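Local structure of Thiol:disulfide interchange protein DsbA (Neisseria meningitidis MC58, 3HZ8) at residues Leu112-Trp115 with Leu116-Thr120; Tyr131-Pro134 with Glu135-Ala138; Met143-Leu146 with Thr147-Gln151; Val166-Ala169 with Asp170-Ser173. The protein probably acts in the periplasm as a DsbA-type thiol-disulfide oxidoreductase of the thioredoxin family, passing its redox-active disulfide to substrate proteins. The protein carries 1 engineered substitution. All coordinates share one frame; numbering follows the deposited sequence.

Interaction 1 (Leu112-Trp115 with Leu116-Thr120); sequences LKKW and LGEQT
Gln119 lies across the indole of Trp115, one turn back along the end of helix 109-118. Its CG stands 3.8 Å from the centroid of the six-membered ring of Trp115 and only 6° from the ring normal, which makes this a CH-pi contact over the face. A bend at chi2 of Gln119 then brings the terminal amide down over the same ring system, and the two planes differ by just 18°, so amide and indole are stacked. The torsion on the Trp115 side matters too: with chi1 at -174° the indole leaves beside its own carbonyl carbon, on the side of Gln119, and meets the residue four places on.

Leu116 CD2 also meets the six-membered ring of Trp115 obliquely, 3.8 Å from CZ3. Leu116 in turn packs back on Leu112, whose CD1 comes to 3.8 Å from Leu116 CG; the backbone bond from Leu116 N to Leu112 O (2.8 Å) accompanies this pair.

On the exposed flank an i to i+4 salt bridge is formed. Lys114 turns at its last torsion and brings NZ to 2.7 Å from Glu118 OE2, on the syn lone pair, while a water links Lys114 NZ with Glu118 OE1, so both carboxylate oxygens are engaged.

Leu112 and Leu116 pack against helices 71-83 and 124-132, through Leu76 and Leu128 among others, whereas Trp115 leans on Ile95 and Ala98 of helix 88-101.

Interaction 2 (Tyr131-Pro134 with Glu135-Ala138); sequences YESP and ESQA
Ser136 OG and Ser133 O lie 3.0 Å apart at the turn from helix 124-132 into helix 134-149, and polar contacts dominate here. The hydroxyl of Ser136 also comes within 2.8 Å of Tyr131 O. Its single proton has more than one acceptor nearby, Ala130 O included, so the bond to Ser133 O is not settled. Its position follows from chi1 of 73°, which sets OG between the backbone N and the carbonyl carbon and directs it back to the preceding helix end. Arg75 of helix 71-83 donates to both Ser136 OG and Ser133 O, tying this corner to a third helix.

Among backbone bonds, Ala138 N donates to Pro134 O (3.2 Å, 151°), an i to i+4 bond in the first turn of helix 134-149. Ser136 N reaches Ser133 O only weakly, at 3.3 Å. Such a tight helix-to-helix connection belongs to the helical domain that DsbA proteins carry as an insertion in the thioredoxin fold.

Van der Waals approaches are few. The Glu135 CB methylene sits 3.9 Å from Ser133 OG, a hydroxyl hydrogen-bonded to Ala130 O, while the carboxylate of Glu135 leads away to a salt bridge with Arg139. The Tyr131 side chain leaves the backbone away from Glu135-Ala138, and its ring makes a cation-pi contact with Arg75.

Interaction 3 (Met143-Leu146 with Thr147-Gln151); sequences MQEL and TETFQ
Gln144 and Glu148 meet with their flat ends almost perpendicular, the amide and carboxylate planes 82° apart. Gln144 NE2 donates to Glu148 OE2 at 2.7 Å, with the acceptor in the plane of the amide and the donor arriving on the syn side of the carboxylate, 21° out of its plane. Both chains are extended beyond CG and converge across one helical turn.

Thr147 is turned back along the helix. Chi1 of -58° places its OG1 beside its own backbone N, and both atoms donate to Met143 O, OG1 at 2.8 Å and N at 3.0 Å, from opposite faces of the carbonyl plane. Two donors thus hold Met143 O, and OG1, which also accepts from Val65 N, is itself fixed by its two bonds.

Thr149 OG1 approaches Glu145 O at 2.9 Å and Glu145 OE2 at 3.0 Å; one proton serves both possibilities, and the choice is not settled. Glu145 also makes a salt bridge with Lys142 through OE1.

Leu146 and Phe150 supply the apolar pairing, with Leu146 CD2 3.9 Å from Phe150 CE2, while Leu146 O borders the edge of the ring near its plane. The helix stops here in a Schellman motif: Gln151, with positive phi, is the C-prime residue, Ile152 N bonds to Thr147 O, and Gln151 N bonds weakly to Glu148 O at 3.3 Å.

This last part of helix 134-149 lies against strand 57-63, where Leu146 touches Arg60 and Glu62. Met143 packs on Ala74, Ala77 and Ala78 of helix 71-83, and Phe150 reaches the loop residues Asn16 and Ile18.

Interaction 4 (Val166-Ala169 with Asp170-Ser173); sequences VEFA and DWES
Phe168 receives the edge of Trp171 on one ring face, a T-shaped aromatic pair at the entry to helix 171-191, the C-terminal helix of the thioredoxin-type fold; Asp170 serves as the N-cap of that helix.

The tight part is the aromatic one. The centroids of the Phe168 ring and the six-membered ring of Trp171 lie 5.1 Å apart with planes at 69°, and the closest atoms are Phe168 CD1 and Trp171 CE3 at 3.6 Å. CE3 sits over the face but toward its rim. Val166 CG1 covers the opposite face, 3.6 Å above the ring plane and over its centre, so the phenyl ring is held between an aliphatic branch and an indole edge. Asp170 O closes in at the ring's edge, in plane, 3.5 Å from Phe168 CD1. Beyond the pair, Phe168 touches Val158 and Met175, while Trp171 packs on His38, His41 and Leu42 of helix 37-50. The indole lies near the redox-active Cys36-Cys39 disulfide without touching its cysteines.

The other side, round Ala169 and Asp170, is exposed and held by polar bonds. With chi1 of 65°, the Asp170 carboxylate is turned toward the first helical turn, where OD1 takes two donors: Ser173 N at 2.9 Å, nearly along the C-O axis, and Ser173 OG at 2.7 Å, from above the carboxylate plane. Ala169 adds little direct contact, its CB being 4.0 Å from Ser173 OG. A water links the two residues instead, accepting from Ala169 N and donating to Ser173 OG at 2.7 Å.

In the fold
Along the chain the four contacts come in series. Interaction 1 lies on helix 109-118 and interaction 2 joins helix 124-132 to helix 134-149; their centres are 16 Å apart, and they touch directly where Leu112 CD2 meets Tyr131 CE1 at 3.6 Å. Interaction 3 ends helix 134-149, about 18 Å from interaction 2 between centres, beside strand 57-63. Interaction 4 sits at the start of helix 171-191, about 34 Å from interaction 1 between centres and on the other side of the chain's centre. The series therefore runs from the helical part, past its junction with the sheet, to the thioredoxin part, where the Cys36-Cys39 disulfide sits at the start of helix 37-50.

Interaction 1 (Leu112-Trp115 with Leu116-Thr120)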
loop_
_atom_site.group_PDB
_atom_site.type_symbol
_atom_site.label_atom_id
_atom_site.label_comp_id
_atom_site.label_asym_id
_atom_site.label_seq_id
_atom_site.Cartn_x
_atom_site.Cartn_y
_atom_site.Cartn_z
ATOM N N LEU A 112 -20.199 -1.168 -4.947
ATOM C CA LEU A 112 -18.932 -0.669 -5.470
ATOM C C LEU A 112 -19.027 -0.248 -6.937
ATOM O O LEU A 112 -18.530 0.810 -7.319
ATOM C CB LEU A 112 -17.833 -1.721 -5.294
ATOM C CG LEU A 112 -16.488 -1.345 -5.921
ATOM C CD1 LEU A 112 -15.964 -0.070 -5.286
ATOM C CD2 LEU A 112 -15.497 -2.469 -5.743
ATOM N N LYS A 113 -19.660 -1.077 -7.760
ATOM C CA LYS A 113 -19.704 -0.786 -9.196
ATOM C C LYS A 113 -20.501 0.486 -9.509
ATOM O O LYS A 113 -20.082 1.297 -10.342
ATOM C CB LYS A 113 -20.225 -1.984 -10.001
ATOM C CG LYS A 113 -19.243 -3.177 -9.971
ATOM C CD LYS A 113 -19.729 -4.370 -10.807
ATOM C CE LYS A 113 -20.929 -5.045 -10.148
ATOM N NZ LYS A 113 -21.070 -6.494 -10.528
ATOM N N LYS A 114 -21.632 0.672 -8.832
ATOM C CA LYS A 114 -22.421 1.899 -8.970
ATOM C C LYS A 114 -21.608 3.112 -8.519
ATOM O O LYS A 114 -21.558 4.125 -9.215
ATOM C CB LYS A 114 -23.740 1.799 -8.185
ATOM C CG LYS A 114 -24.575 3.080 -8.147
ATOM C CD LYS A 114 -25.666 3.008 -7.076
ATOM C CE LYS A 114 -26.508 4.279 -7.015
ATOM N NZ LYS A 114 -25.758 5.438 -6.454
ATOM N N TRP A 115 -20.970 2.992 -7.353
ATOM C CA TRP A 115 -20.136 4.065 -6.806
ATOM C C TRP A 115 -19.000 4.444 -7.771
ATOM O O TRP A 115 -18.771 5.632 -8.058
ATOM C CB TRP A 115 -19.589 3.648 -5.431
ATOM C CG TRP A 115 -18.835 4.737 -4.717
ATOM C CD1 TRP A 115 -19.360 5.724 -3.937
ATOM C CD2 TRP A 115 -17.415 4.935 -4.717
ATOM N NE1 TRP A 115 -18.353 6.536 -3.463
ATOM C CE2 TRP A 115 -17.150 6.073 -3.926
ATOM C CE3 TRP A 115 -16.340 4.261 -5.309
ATOM C CZ2 TRP A 115 -15.851 6.547 -3.707
ATOM C CZ3 TRP A 115 -15.045 4.746 -5.103
ATOM C CH2 TRP A 115 -14.820 5.876 -4.311
ATOM N N LEU A 116 -18.298 3.440 -8.287
ATOM C CA LEU A 116 -17.195 3.705 -9.208
ATOM C C LEU A 116 -17.679 4.447 -10.454
ATOM O O LEU A 116 -17.038 5.399 -10.904
ATOM C CB LEU A 116 -16.480 2.420 -9.609
ATOM C CG LEU A 116 -15.506 1.826 -8.598
ATOM C CD1 LEU A 116 -14.971 0.499 -9.149
ATOM C CD2 LEU A 116 -14.359 2.808 -8.320
ATOM N N GLY A 117 -18.805 4.004 -11.013
ATOM C CA GLY A 117 -19.347 4.643 -12.203
ATOM C C GLY A 117 -19.632 6.125 -12.042
ATOM O O GLY A 117 -19.598 6.865 -13.019
ATOM N N GLU A 118 -19.897 6.544 -10.803
ATOM C CA GLU A 118 -20.221 7.927 -10.464
ATOM C C GLU A 118 -19.027 8.824 -10.122
ATOM O O GLU A 118 -19.197 10.024 -10.024
ATOM C CB GLU A 118 -21.210 7.964 -9.293
ATOM C CG GLU A 118 -22.563 7.366 -9.630
ATOM C CD GLU A 118 -23.346 6.915 -8.409
ATOM O OE1 GLU A 118 -22.861 7.065 -7.260
ATOM O OE2 GLU A 118 -24.454 6.393 -8.611
ATOM N N GLN A 119 -17.834 8.255 -9.951
ATOM C CA GLN A 119 -16.654 9.066 -9.600
ATOM C C GLN A 119 -16.014 9.738 -10.822
ATOM O O GLN A 119 -15.814 9.096 -11.842
ATOM C CB GLN A 119 -15.594 8.192 -8.902
ATOM C CG GLN A 119 -16.094 7.442 -7.675
ATOM C CD GLN A 119 -16.889 8.310 -6.725
ATOM O OE1 GLN A 119 -18.034 7.987 -6.370
ATOM N NE2 GLN A 119 -16.290 9.431 -6.310
ATOM N N THR A 120 -15.690 11.031 -10.706
ATOM C CA THR A 120 -14.949 11.750 -11.766
ATOM C C THR A 120 -13.780 12.615 -11.254
ATOM O O THR A 120 -12.992 13.122 -12.068
ATOM C CB THR A 120 -15.855 12.650 -12.631
ATOM O OG1 THR A 120 -16.551 13.570 -11.783
ATOM C CG2 THR A 120 -16.841 11.823 -13.458
HETATM O O HOH W 1 -23.263 5.391 -5.108
#

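Interaction 2 (Tyr131-Pro134 with Glu135-Ala138)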
loop_
_atom_site.group_PDB
_atom_site.type_symbol
_atom_site.label_atom_id
_atom_site.label_comp_id
_atom_site.label_asym_id
_atom_site.label_seq_id
_atom_site.Cartn_x
_atom_site.Cartn_y
_atom_site.Cartn_z
ATOM N N TYR A 131 -11.574 -2.970 -12.595
ATOM C CA TYR A 131 -12.193 -3.901 -11.659
ATOM C C TYR A 131 -12.766 -5.107 -12.401
ATOM O O TYR A 131 -12.653 -6.241 -11.944
ATOM C CB TYR A 131 -13.289 -3.218 -10.822
ATOM C CG TYR A 131 -13.988 -4.167 -9.860
ATOM C CD1 TYR A 131 -13.544 -4.312 -8.538
ATOM C CD2 TYR A 131 -15.071 -4.949 -10.278
ATOM C CE1 TYR A 131 -14.177 -5.192 -7.667
ATOM C CE2 TYR A 131 -15.702 -5.831 -9.410
ATOM C CZ TYR A 131 -15.249 -5.946 -8.107
ATOM O OH TYR A 131 -15.873 -6.822 -7.254
ATOM N N GLU A 132 -13.358 -4.855 -13.563
ATOM C CA GLU A 132 -14.005 -5.918 -14.313
ATOM C C GLU A 132 -13.034 -6.759 -15.145
ATOM O O GLU A 132 -13.430 -7.767 -15.726
ATOM C CB GLU A 132 -15.139 -5.351 -15.167
ATOM C CG GLU A 132 -16.244 -4.744 -14.301
ATOM C CD GLU A 132 -17.647 -5.137 -14.735
ATOM O OE1 GLU A 132 -18.500 -4.232 -14.832
ATOM O OE2 GLU A 132 -17.894 -6.342 -14.983
ATOM N N SER A 133 -11.764 -6.356 -15.175
ATOM C CA SER A 133 -10.744 -7.055 -15.958
ATOM C C SER A 133 -10.123 -8.224 -15.189
ATOM O O SER A 133 -10.053 -8.197 -13.954
ATOM C CB SER A 133 -9.649 -6.078 -16.393
ATOM O OG SER A 133 -8.826 -5.734 -15.293
ATOM N N PRO A 134 -9.631 -9.250 -15.915
ATOM C CA PRO A 134 -8.983 -10.355 -15.218
ATOM C C PRO A 134 -7.719 -9.947 -14.439
ATOM O O PRO A 134 -7.420 -10.612 -13.459
ATOM C CB PRO A 134 -8.608 -11.322 -16.350
ATOM C CG PRO A 134 -9.499 -10.946 -17.482
ATOM C CD PRO A 134 -9.669 -9.469 -17.373
ATOM N N GLU A 135 -7.007 -8.898 -14.884
ATOM C CA GLU A 135 -5.802 -8.378 -14.187
ATOM C C GLU A 135 -6.116 -8.120 -12.705
ATOM O O GLU A 135 -5.385 -8.591 -11.824
ATOM C CB GLU A 135 -5.204 -7.127 -14.892
ATOM C CG GLU A 135 -3.845 -6.609 -14.300
ATOM C CD GLU A 135 -3.287 -5.300 -14.931
ATOM O OE1 GLU A 135 -3.518 -5.032 -16.126
ATOM O OE2 GLU A 135 -2.593 -4.529 -14.218
ATOM N N SER A 136 -7.227 -7.429 -12.428
ATOM C CA SER A 136 -7.588 -7.100 -11.040
ATOM C C SER A 136 -7.889 -8.330 -10.164
ATOM O O SER A 136 -7.566 -8.343 -8.972
ATOM C CB SER A 136 -8.725 -6.074 -10.987
ATOM O OG SER A 136 -9.971 -6.639 -11.351
ATOM N N GLN A 137 -8.476 -9.373 -10.747
ATOM C CA GLN A 137 -8.740 -10.607 -10.011
ATOM C C GLN A 137 -7.426 -11.285 -9.608
ATOM O O GLN A 137 -7.319 -11.863 -8.521
ATOM C CB GLN A 137 -9.613 -11.567 -10.840
ATOM C CG GLN A 137 -10.040 -12.839 -10.102
ATOM C CD GLN A 137 -11.157 -13.627 -10.798
ATOM O OE1 GLN A 137 -11.970 -13.067 -11.536
ATOM N NE2 GLN A 137 -11.206 -14.932 -10.543
ATOM N N ALA A 138 -6.431 -11.189 -10.485
ATOM C CA ALA A 138 -5.127 -11.784 -10.218
ATOM C C ALA A 138 -4.254 -10.899 -9.316
ATOM O O ALA A 138 -3.459 -11.428 -8.541
ATOM C CB ALA A 138 -4.423 -12.129 -11.506
#

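Interaction 3 (Met143-Leu146 with Thr147-Gln151)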
loop_
_atom_site.group_PDB
_atom_site.type_symbol
_atom_site.label_atom_id
_atom_site.label_comp_id
_atom_site.label_asym_id
_atom_site.label_seq_id
_atom_site.Cartn_x
_atom_site.Cartn_y
_atom_site.Cartn_z
ATOM N N MET A 143 -2.590 -10.407 -3.441
ATOM C CA MET A 143 -2.666 -9.724 -2.139
ATOM C C MET A 143 -3.030 -10.691 -1.013
ATOM O O MET A 143 -2.461 -10.629 0.083
ATOM C CB MET A 143 -3.651 -8.554 -2.207
ATOM C CG MET A 143 -3.211 -7.461 -3.166
ATOM S SD MET A 143 -4.407 -6.120 -3.240
ATOM C CE MET A 143 -3.820 -5.183 -4.665
ATOM N N GLN A 144 -3.974 -11.593 -1.270
ATOM C CA GLN A 144 -4.297 -12.590 -0.264
ATOM C C GLN A 144 -3.119 -13.508 0.036
ATOM O O GLN A 144 -2.839 -13.791 1.200
ATOM C CB GLN A 144 -5.518 -13.426 -0.660
ATOM C CG GLN A 144 -5.949 -14.363 0.443
ATOM C CD GLN A 144 -7.235 -15.097 0.137
ATOM O OE1 GLN A 144 -7.963 -14.749 -0.791
ATOM N NE2 GLN A 144 -7.518 -16.120 0.926
ATOM N N GLU A 145 -2.450 -13.969 -1.027
ATOM C CA GLU A 145 -1.259 -14.797 -0.884
ATOM C C GLU A 145 -0.178 -14.112 -0.045
ATOM O O GLU A 145 0.401 -14.739 0.816
ATOM C CB GLU A 145 -0.721 -15.200 -2.261
ATOM C CG GLU A 145 0.493 -16.134 -2.219
ATOM C CD GLU A 145 1.816 -15.408 -2.446
ATOM O OE1 GLU A 145 2.023 -14.893 -3.571
ATOM O OE2 GLU A 145 2.651 -15.353 -1.503
ATOM N N LEU A 146 0.090 -12.834 -0.301
ATOM C CA LEU A 146 1.080 -12.102 0.496
ATOM C C LEU A 146 0.668 -12.013 1.960
ATOM O O LEU A 146 1.485 -12.204 2.857
ATOM C CB LEU A 146 1.304 -10.695 -0.053
ATOM C CG LEU A 146 1.938 -10.599 -1.441
ATOM C CD1 LEU A 146 1.844 -9.175 -1.959
ATOM C CD2 LEU A 146 3.400 -11.064 -1.407
ATOM N N THR A 147 -0.603 -11.703 2.193
ATOM C CA THR A 147 -1.131 -11.577 3.551
ATOM C C THR A 147 -0.856 -12.845 4.362
ATOM O O THR A 147 -0.373 -12.778 5.496
ATOM C CB THR A 147 -2.658 -11.264 3.528
ATOM O OG1 THR A 147 -2.899 -10.058 2.793
ATOM C CG2 THR A 147 -3.214 -11.105 4.958
ATOM N N GLU A 148 -1.136 -13.995 3.741
ATOM C CA GLU A 148 -1.011 -15.291 4.402
ATOM C C GLU A 148 0.442 -15.749 4.514
ATOM O O GLU A 148 0.876 -16.159 5.592
ATOM C CB GLU A 148 -1.869 -16.332 3.670
ATOM C CG GLU A 148 -3.394 -16.071 3.839
ATOM C CD GLU A 148 -4.265 -16.811 2.825
ATOM O OE1 GLU A 148 -3.754 -17.708 2.120
ATOM O OE2 GLU A 148 -5.477 -16.483 2.726
ATOM N N THR A 149 1.182 -15.676 3.411
ATOM C CA THR A 149 2.580 -16.104 3.406
ATOM C C THR A 149 3.414 -15.321 4.411
ATOM O O THR A 149 4.230 -15.905 5.137
ATOM C CB THR A 149 3.212 -15.977 1.999
ATOM O OG1 THR A 149 2.479 -16.788 1.073
ATOM C CG2 THR A 149 4.676 -16.412 1.999
ATOM N N PHE A 150 3.214 -14.000 4.455
ATOM C CA PHE A 150 4.044 -13.146 5.308
ATOM C C PHE A 150 3.386 -12.790 6.636
ATOM O O PHE A 150 3.932 -12.018 7.431
ATOM C CB PHE A 150 4.561 -11.933 4.521
ATOM C CG PHE A 150 5.462 -12.331 3.389
ATOM C CD1 PHE A 150 6.771 -12.739 3.655
ATOM C CD2 PHE A 150 4.995 -12.381 2.084
ATOM C CE1 PHE A 150 7.594 -13.147 2.633
ATOM C CE2 PHE A 150 5.826 -12.789 1.051
ATOM C CZ PHE A 150 7.130 -13.180 1.327
ATOM N N GLN A 151 2.229 -13.405 6.881
ATOM C CA GLN A 151 1.487 -13.246 8.146
ATOM C C GLN A 151 1.314 -11.775 8.545
ATOM O O GLN A 151 1.618 -11.352 9.668
ATOM C CB GLN A 151 2.116 -14.101 9.253
ATOM C CG GLN A 151 2.176 -15.585 8.862
ATOM C CD GLN A 151 2.902 -16.419 9.883
ATOM O OE1 GLN A 151 4.123 -16.317 10.028
ATOM N NE2 GLN A 151 2.156 -17.251 10.608
#

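Interaction 4 (Val166-Ala169 with Asp170-Ser173)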
loop_
_atom_site.group_PDB
_atom_site.type_symbol
_atom_site.label_atom_id
_atom_site.label_comp_id
_atom_site.label_asym_id
_atom_site.label_seq_id
_atom_site.Cartn_x
_atom_site.Cartn_y
_atom_site.Cartn_z
ATOM N N VAL A 166 9.045 -0.807 9.357
ATOM C CA VAL A 166 9.032 0.435 10.123
ATOM C C VAL A 166 8.214 0.250 11.400
ATOM O O VAL A 166 7.098 -0.246 11.354
ATOM C CB VAL A 166 8.427 1.585 9.301
ATOM C CG1 VAL A 166 8.400 2.871 10.122
ATOM C CG2 VAL A 166 9.219 1.782 8.022
ATOM N N GLU A 167 8.791 0.621 12.542
ATOM C CA GLU A 167 8.049 0.618 13.804
ATOM C C GLU A 167 7.721 2.084 14.104
ATOM O O GLU A 167 8.593 2.856 14.497
ATOM C CB GLU A 167 8.874 -0.014 14.932
ATOM C CG GLU A 167 9.410 -1.424 14.631
ATOM C CD GLU A 167 8.328 -2.492 14.661
ATOM O OE1 GLU A 167 7.347 -2.303 15.405
ATOM O OE2 GLU A 167 8.449 -3.516 13.953
ATOM N N PHE A 168 6.472 2.472 13.852
ATOM C CA PHE A 168 6.076 3.877 13.900
ATOM C C PHE A 168 5.847 4.377 15.327
ATOM O O PHE A 168 5.158 3.724 16.107
ATOM C CB PHE A 168 4.765 4.077 13.131
ATOM C CG PHE A 168 4.894 4.013 11.634
ATOM C CD1 PHE A 168 5.146 5.177 10.912
ATOM C CD2 PHE A 168 4.665 2.821 10.943
ATOM C CE1 PHE A 168 5.231 5.152 9.511
ATOM C CE2 PHE A 168 4.737 2.781 9.554
ATOM C CZ PHE A 168 5.024 3.955 8.829
ATOM N N ALA A 169 6.428 5.540 15.633
ATOM C CA ALA A 169 6.067 6.323 16.828
ATOM C C ALA A 169 4.899 7.267 16.489
ATOM O O ALA A 169 3.928 7.385 17.249
ATOM C CB ALA A 169 7.273 7.095 17.363
ATOM N N ASP A 170 5.001 7.911 15.329
ATOM C CA ASP A 170 3.884 8.593 14.673
ATOM C C ASP A 170 4.156 8.579 13.158
ATOM O O ASP A 170 5.210 8.114 12.726
ATOM C CB ASP A 170 3.621 10.009 15.248
ATOM C CG ASP A 170 4.764 10.992 15.014
ATOM O OD1 ASP A 170 5.666 10.772 14.178
ATOM O OD2 ASP A 170 4.738 12.053 15.682
ATOM N N TRP A 171 3.218 9.057 12.335
ATOM C CA TRP A 171 3.403 8.903 10.888
ATOM C C TRP A 171 4.556 9.762 10.363
ATOM O O TRP A 171 5.356 9.317 9.534
ATOM C CB TRP A 171 2.110 9.178 10.112
ATOM C CG TRP A 171 0.904 8.486 10.667
ATOM C CD1 TRP A 171 -0.277 9.068 11.016
ATOM C CD2 TRP A 171 0.757 7.078 10.935
ATOM N NE1 TRP A 171 -1.147 8.123 11.503
ATOM C CE2 TRP A 171 -0.538 6.892 11.469
ATOM C CE3 TRP A 171 1.605 5.965 10.805
ATOM C CZ2 TRP A 171 -1.016 5.631 11.848
ATOM C CZ3 TRP A 171 1.138 4.720 11.190
ATOM C CH2 TRP A 171 -0.164 4.561 11.704
ATOM N N GLU A 172 4.647 10.994 10.859
ATOM C CA GLU A 172 5.658 11.911 10.357
ATOM C C GLU A 172 7.081 11.436 10.621
ATOM O O GLU A 172 7.902 11.401 9.697
ATOM C CB GLU A 172 5.434 13.319 10.919
ATOM C CG GLU A 172 4.224 14.020 10.321
ATOM C CD GLU A 172 4.501 14.586 8.941
ATOM O OE1 GLU A 172 5.671 14.584 8.503
ATOM O OE2 GLU A 172 3.545 15.041 8.289
ATOM N N SER A 173 7.377 11.040 11.863
ATOM C CA SER A 173 8.709 10.528 12.172
ATOM C C SER A 173 9.019 9.244 11.408
ATOM O O SER A 173 10.178 8.968 11.067
ATOM C CB SER A 173 8.912 10.308 13.673
ATOM O OG SER A 173 8.007 9.350 14.195
HETATM O O HOH W 2 8.420 6.636 14.059
#